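Pantothenate kinase (Coxiella burnetii, PDB 3TQC) catalyses the ATP-dependent phosphorylation of (R)-pantothenate to 4'-phosphopantothenate, the first of five steps leading to coenzyme A. Local coordinates at residues Q44-I47 / E48-S51; S106-S109 / R110-A114. All coordinates share one frame; numbering follows the deposited sequence.

Contact 2 is largely buried and contact 1 lies at the surface, and both face the same ADP, an example of how the phosphates and the base of a nucleotide can be met by very different pieces of chain. Contact 2 lies on helix 105-116 and offers amides and a threonine hydroxyl to the phosphates of ADP. Contact 1 is a short helical turn, and it meets the adenine and ribose through aliphatic branches and a backbone carbonyl. The two lie about 10 Å apart, centre to centre, and they touch directly: V50 CG1 packs on T107 CG2 at 3.3 Å, while the side chain of Q46 touches T107, R110 and V111.

Contact 1: Q44-I47 / E48-S51; sequences QGQI and EIVS. With ADP (adenosine-5'-diphosphate), chain D.
The first torsions of V50 and I49 turn one branch of each toward ADP and another back onto the preceding residues. With chi1 of V50 at -54°, CG1 lies anti to the carbonyl carbon and comes within 3.6 Å of ADP N6, while CG2 drops onto Q46 O at 3.2 Å. In I49, chi1 of -63° places CG2 anti to the backbone N, and I49 CG2 meets O2' of the ADP ribose at 3.5 Å; the other branch runs back along the chain to bring CD1 to 3.4 Å from G45 O. The turn itself is held by its backbone. V50 N gives Q46 O a nearly straight bond of 2.8 Å, and I49 N adds a weak one to the same oxygen. One residue on, S51 N bonds to I47 O at 2.7 Å. S51 leaves helical geometry with positive phi, and its OG caps E54 N at the start of helix 52-84, joining two helices at one residue. I49 O approaches ADP C2 at 3.2 Å, at the rim of the adenine. I49 and V50 thus meet the nucleoside mainly by shape and van der Waals contact, leaving the phosphates to other parts of the pocket.

Contact 2: S106-S109 / R110-A114; sequences STTS and RVLKA. With ADP (adenosine-5'-diphosphate), chain D.
O1A of the ADP alpha-phosphate is gripped twice by T107, with the backbone N and OG1 each 2.8 Å from O1A. Chi1 of -54° makes this possible by setting OG1 beside the backbone N, so that both donors reach one oxygen, and it leaves CG2 against the imidazole part of the adenine, 3.5 Å from N7. The preceding amide, S106 N, serves the beta-phosphate through O1B at 2.8 Å. Together with A102 N, G104 N and K105 NZ, these donors form a phosphate-binding site consistent with a P-loop (Walker A), and the helix end probably adds favourable electrostatics. Regular backbone bonds carry the helix onward, the straightest running from L112 N to T108 O at 2.9 Å. On the outer side R110 folds back over the first turn: its CG lies 3.3 Å from S106 O, and the guanidinium turns one face to S106 OG, 3.0 Å from NH2, a packing contact and not a hydrogen bond. T108 OG1 bonds to G104 O, and S109 OG to E203 OE2. Helix 105-116 packs between helix 52-84, where Y59 touches T108 and V111 while L62 and L66 touch L112, and the central sheet, where I201 and V127 of strands 199-203 and 125-129 pack against S109 and K113.

Contact 1: Q44-I47 / E48-S51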
# COMPACT_ATOMS: atom_id res chain seq x y z
N GLN B 44 -23.67 17.15 15.52
CA GLN B 44 -24.79 17.99 15.05
C GLN B 44 -24.83 18.13 13.53
O GLN B 44 -23.82 18.46 12.90
CB GLN B 44 -24.72 19.40 15.65
CG GLN B 44 -25.35 19.55 17.00
CD GLN B 44 -25.12 20.92 17.58
OE1 GLN B 44 -26.06 21.69 17.77
NE2 GLN B 44 -23.87 21.24 17.85
N GLY B 45 -26.02 17.89 12.96
CA GLY B 45 -26.21 17.92 11.51
C GLY B 45 -26.03 16.56 10.87
O GLY B 45 -26.58 16.28 9.80
N GLN B 46 -25.26 15.70 11.54
CA GLN B 46 -24.91 14.39 11.05
C GLN B 46 -25.77 13.31 11.72
O GLN B 46 -26.19 12.37 11.07
CB GLN B 46 -23.42 14.15 11.32
CG GLN B 46 -22.64 13.74 10.11
CD GLN B 46 -22.69 14.78 9.00
OE1 GLN B 46 -22.55 15.98 9.24
NE2 GLN B 46 -22.90 14.31 7.78
N ILE B 47 -26.01 13.47 13.02
CA ILE B 47 -26.93 12.60 13.76
C ILE B 47 -28.31 12.52 13.10
O ILE B 47 -28.88 11.44 13.02
CB ILE B 47 -27.07 13.05 15.25
CG1 ILE B 47 -26.15 12.20 16.13
CG2 ILE B 47 -28.50 12.91 15.77
CD1 ILE B 47 -26.09 12.68 17.57
N GLU B 48 -28.82 13.64 12.60
CA GLU B 48 -30.13 13.65 11.96
C GLU B 48 -30.11 12.86 10.64
O GLU B 48 -31.10 12.25 10.25
CB GLU B 48 -30.59 15.10 11.75
CG GLU B 48 -32.05 15.26 11.34
CD GLU B 48 -33.03 14.53 12.25
OE1 GLU B 48 -33.32 15.04 13.37
OE2 GLU B 48 -33.53 13.46 11.84
N ILE B 49 -28.97 12.85 9.96
CA ILE B 49 -28.86 12.13 8.71
C ILE B 49 -28.61 10.63 8.94
O ILE B 49 -29.32 9.80 8.40
CB ILE B 49 -27.74 12.75 7.83
CG1 ILE B 49 -28.13 14.21 7.48
CG2 ILE B 49 -27.52 11.93 6.56
CD1 ILE B 49 -27.06 14.98 6.70
N VAL B 50 -27.62 10.30 9.75
CA VAL B 50 -27.22 8.90 9.94
C VAL B 50 -28.05 8.18 11.01
O VAL B 50 -28.17 6.96 10.99
CB VAL B 50 -25.72 8.77 10.24
CG1 VAL B 50 -24.90 9.46 9.15
CG2 VAL B 50 -25.38 9.36 11.56
N SER B 51 -28.65 8.95 11.91
CA SER B 51 -29.47 8.41 13.02
C SER B 51 -28.58 8.01 14.22
O SER B 51 -27.44 7.57 14.07
CB SER B 51 -30.37 7.24 12.58
OG SER B 51 -29.65 6.00 12.62
PB ADP D . -20.28 11.03 -1.01
O1B ADP D . -19.54 11.91 -0.06
O2B ADP D . -19.67 9.65 -1.14
O3B ADP D . -20.61 11.65 -2.35
PA ADP D . -22.38 11.67 0.78
O1A ADP D . -21.58 11.41 2.03
O2A ADP D . -22.61 13.06 0.28
O3A ADP D . -21.75 10.80 -0.42
O5' ADP D . -23.81 11.01 0.96
C5' ADP D . -24.61 10.68 -0.17
C4' ADP D . -26.08 10.84 0.20
O4' ADP D . -26.48 9.80 1.09
C3' ADP D . -26.35 12.14 0.93
O3' ADP D . -27.63 12.62 0.53
C2' ADP D . -26.33 11.78 2.40
O2' ADP D . -27.24 12.59 3.14
C1' ADP D . -26.78 10.34 2.39
N9 ADP D . -26.11 9.49 3.40
C8 ADP D . -24.80 9.20 3.43
N7 ADP D . -24.51 8.38 4.46
C5 ADP D . -25.66 8.14 5.09
C6 ADP D . -26.04 7.33 6.25
N6 ADP D . -25.07 6.65 6.91
N1 ADP D . -27.33 7.32 6.60
C2 ADP D . -28.28 8.01 5.93
N3 ADP D . -27.99 8.77 4.84
C4 ADP D . -26.72 8.86 4.39

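Contact 2: S106-S109 / R110-A114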
# COMPACT_ATOMS: atom_id res chain seq x y z
N SER B 106 -18.36 11.30 2.42
CA SER B 106 -18.33 12.58 3.11
C SER B 106 -19.10 12.51 4.44
O SER B 106 -18.69 13.05 5.45
CB SER B 106 -18.95 13.67 2.23
OG SER B 106 -19.62 14.62 3.03
N THR B 107 -20.23 11.82 4.42
CA THR B 107 -20.97 11.58 5.65
C THR B 107 -20.15 10.74 6.63
O THR B 107 -20.09 11.03 7.82
CB THR B 107 -22.30 10.89 5.35
OG1 THR B 107 -23.02 11.66 4.37
CG2 THR B 107 -23.13 10.73 6.63
N THR B 108 -19.49 9.71 6.12
CA THR B 108 -18.71 8.79 6.96
C THR B 108 -17.52 9.53 7.59
O THR B 108 -17.24 9.37 8.79
CB THR B 108 -18.22 7.56 6.16
OG1 THR B 108 -19.33 6.94 5.53
CG2 THR B 108 -17.57 6.52 7.06
N SER B 109 -16.84 10.34 6.79
CA SER B 109 -15.66 11.04 7.26
C SER B 109 -16.02 12.06 8.35
O SER B 109 -15.29 12.23 9.30
CB SER B 109 -14.93 11.72 6.10
OG SER B 109 -15.55 12.96 5.80
N ARG B 110 -17.16 12.73 8.22
CA ARG B 110 -17.56 13.69 9.23
C ARG B 110 -17.95 12.99 10.54
O ARG B 110 -17.68 13.50 11.63
CB ARG B 110 -18.69 14.60 8.72
CG ARG B 110 -18.20 15.54 7.62
CD ARG B 110 -19.32 16.35 6.96
NE ARG B 110 -19.03 16.60 5.54
CZ ARG B 110 -19.68 17.46 4.76
NH1 ARG B 110 -20.70 18.19 5.24
NH2 ARG B 110 -19.32 17.60 3.49
N VAL B 111 -18.57 11.83 10.43
CA VAL B 111 -18.97 11.11 11.63
C VAL B 111 -17.73 10.60 12.37
O VAL B 111 -17.62 10.77 13.59
CB VAL B 111 -19.89 9.94 11.32
CG1 VAL B 111 -20.06 9.06 12.57
CG2 VAL B 111 -21.21 10.48 10.81
N LEU B 112 -16.81 10.00 11.60
CA LEU B 112 -15.56 9.50 12.15
C LEU B 112 -14.69 10.62 12.68
O LEU B 112 -13.98 10.41 13.66
CB LEU B 112 -14.80 8.65 11.13
CG LEU B 112 -15.40 7.27 10.84
CD1 LEU B 112 -14.44 6.46 9.96
CD2 LEU B 112 -15.72 6.51 12.11
N LYS B 113 -14.72 11.79 12.05
CA LYS B 113 -13.93 12.93 12.52
C LYS B 113 -14.40 13.33 13.91
O LYS B 113 -13.58 13.49 14.81
CB LYS B 113 -14.00 14.13 11.57
CG LYS B 113 -13.47 15.47 12.16
CD LYS B 113 -13.69 16.61 11.15
CE LYS B 113 -13.12 17.98 11.60
NZ LYS B 113 -13.43 18.28 13.02
N ALA B 114 -15.71 13.46 14.09
CA ALA B 114 -16.26 13.77 15.40
C ALA B 114 -15.94 12.68 16.43
O ALA B 114 -15.50 13.00 17.52
CB ALA B 114 -17.77 13.99 15.32
PB ADP D . -20.28 11.03 -1.01
O1B ADP D . -19.54 11.91 -0.06
O2B ADP D . -19.67 9.65 -1.14
O3B ADP D . -20.61 11.65 -2.35
PA ADP D . -22.38 11.67 0.78
O1A ADP D . -21.58 11.41 2.03
O2A ADP D . -22.61 13.06 0.28
O3A ADP D . -21.75 10.80 -0.42
O5' ADP D . -23.81 11.01 0.96
C5' ADP D . -24.61 10.68 -0.17
C4' ADP D . -26.08 10.84 0.20
O4' ADP D . -26.48 9.80 1.09
C3' ADP D . -26.35 12.14 0.93
O3' ADP D . -27.63 12.62 0.53
C2' ADP D . -26.33 11.78 2.40
O2' ADP D . -27.24 12.59 3.14
C1' ADP D . -26.78 10.34 2.39
N9 ADP D . -26.11 9.49 3.40
C8 ADP D . -24.80 9.20 3.43
N7 ADP D . -24.51 8.38 4.46
C5 ADP D . -25.66 8.14 5.09
C6 ADP D . -26.04 7.33 6.25
N6 ADP D . -25.07 6.65 6.91
N1 ADP D . -27.33 7.32 6.60
C2 ADP D . -28.28 8.01 5.93
N3 ADP D . -27.99 8.77 4.84
C4 ADP D . -26.72 8.86 4.39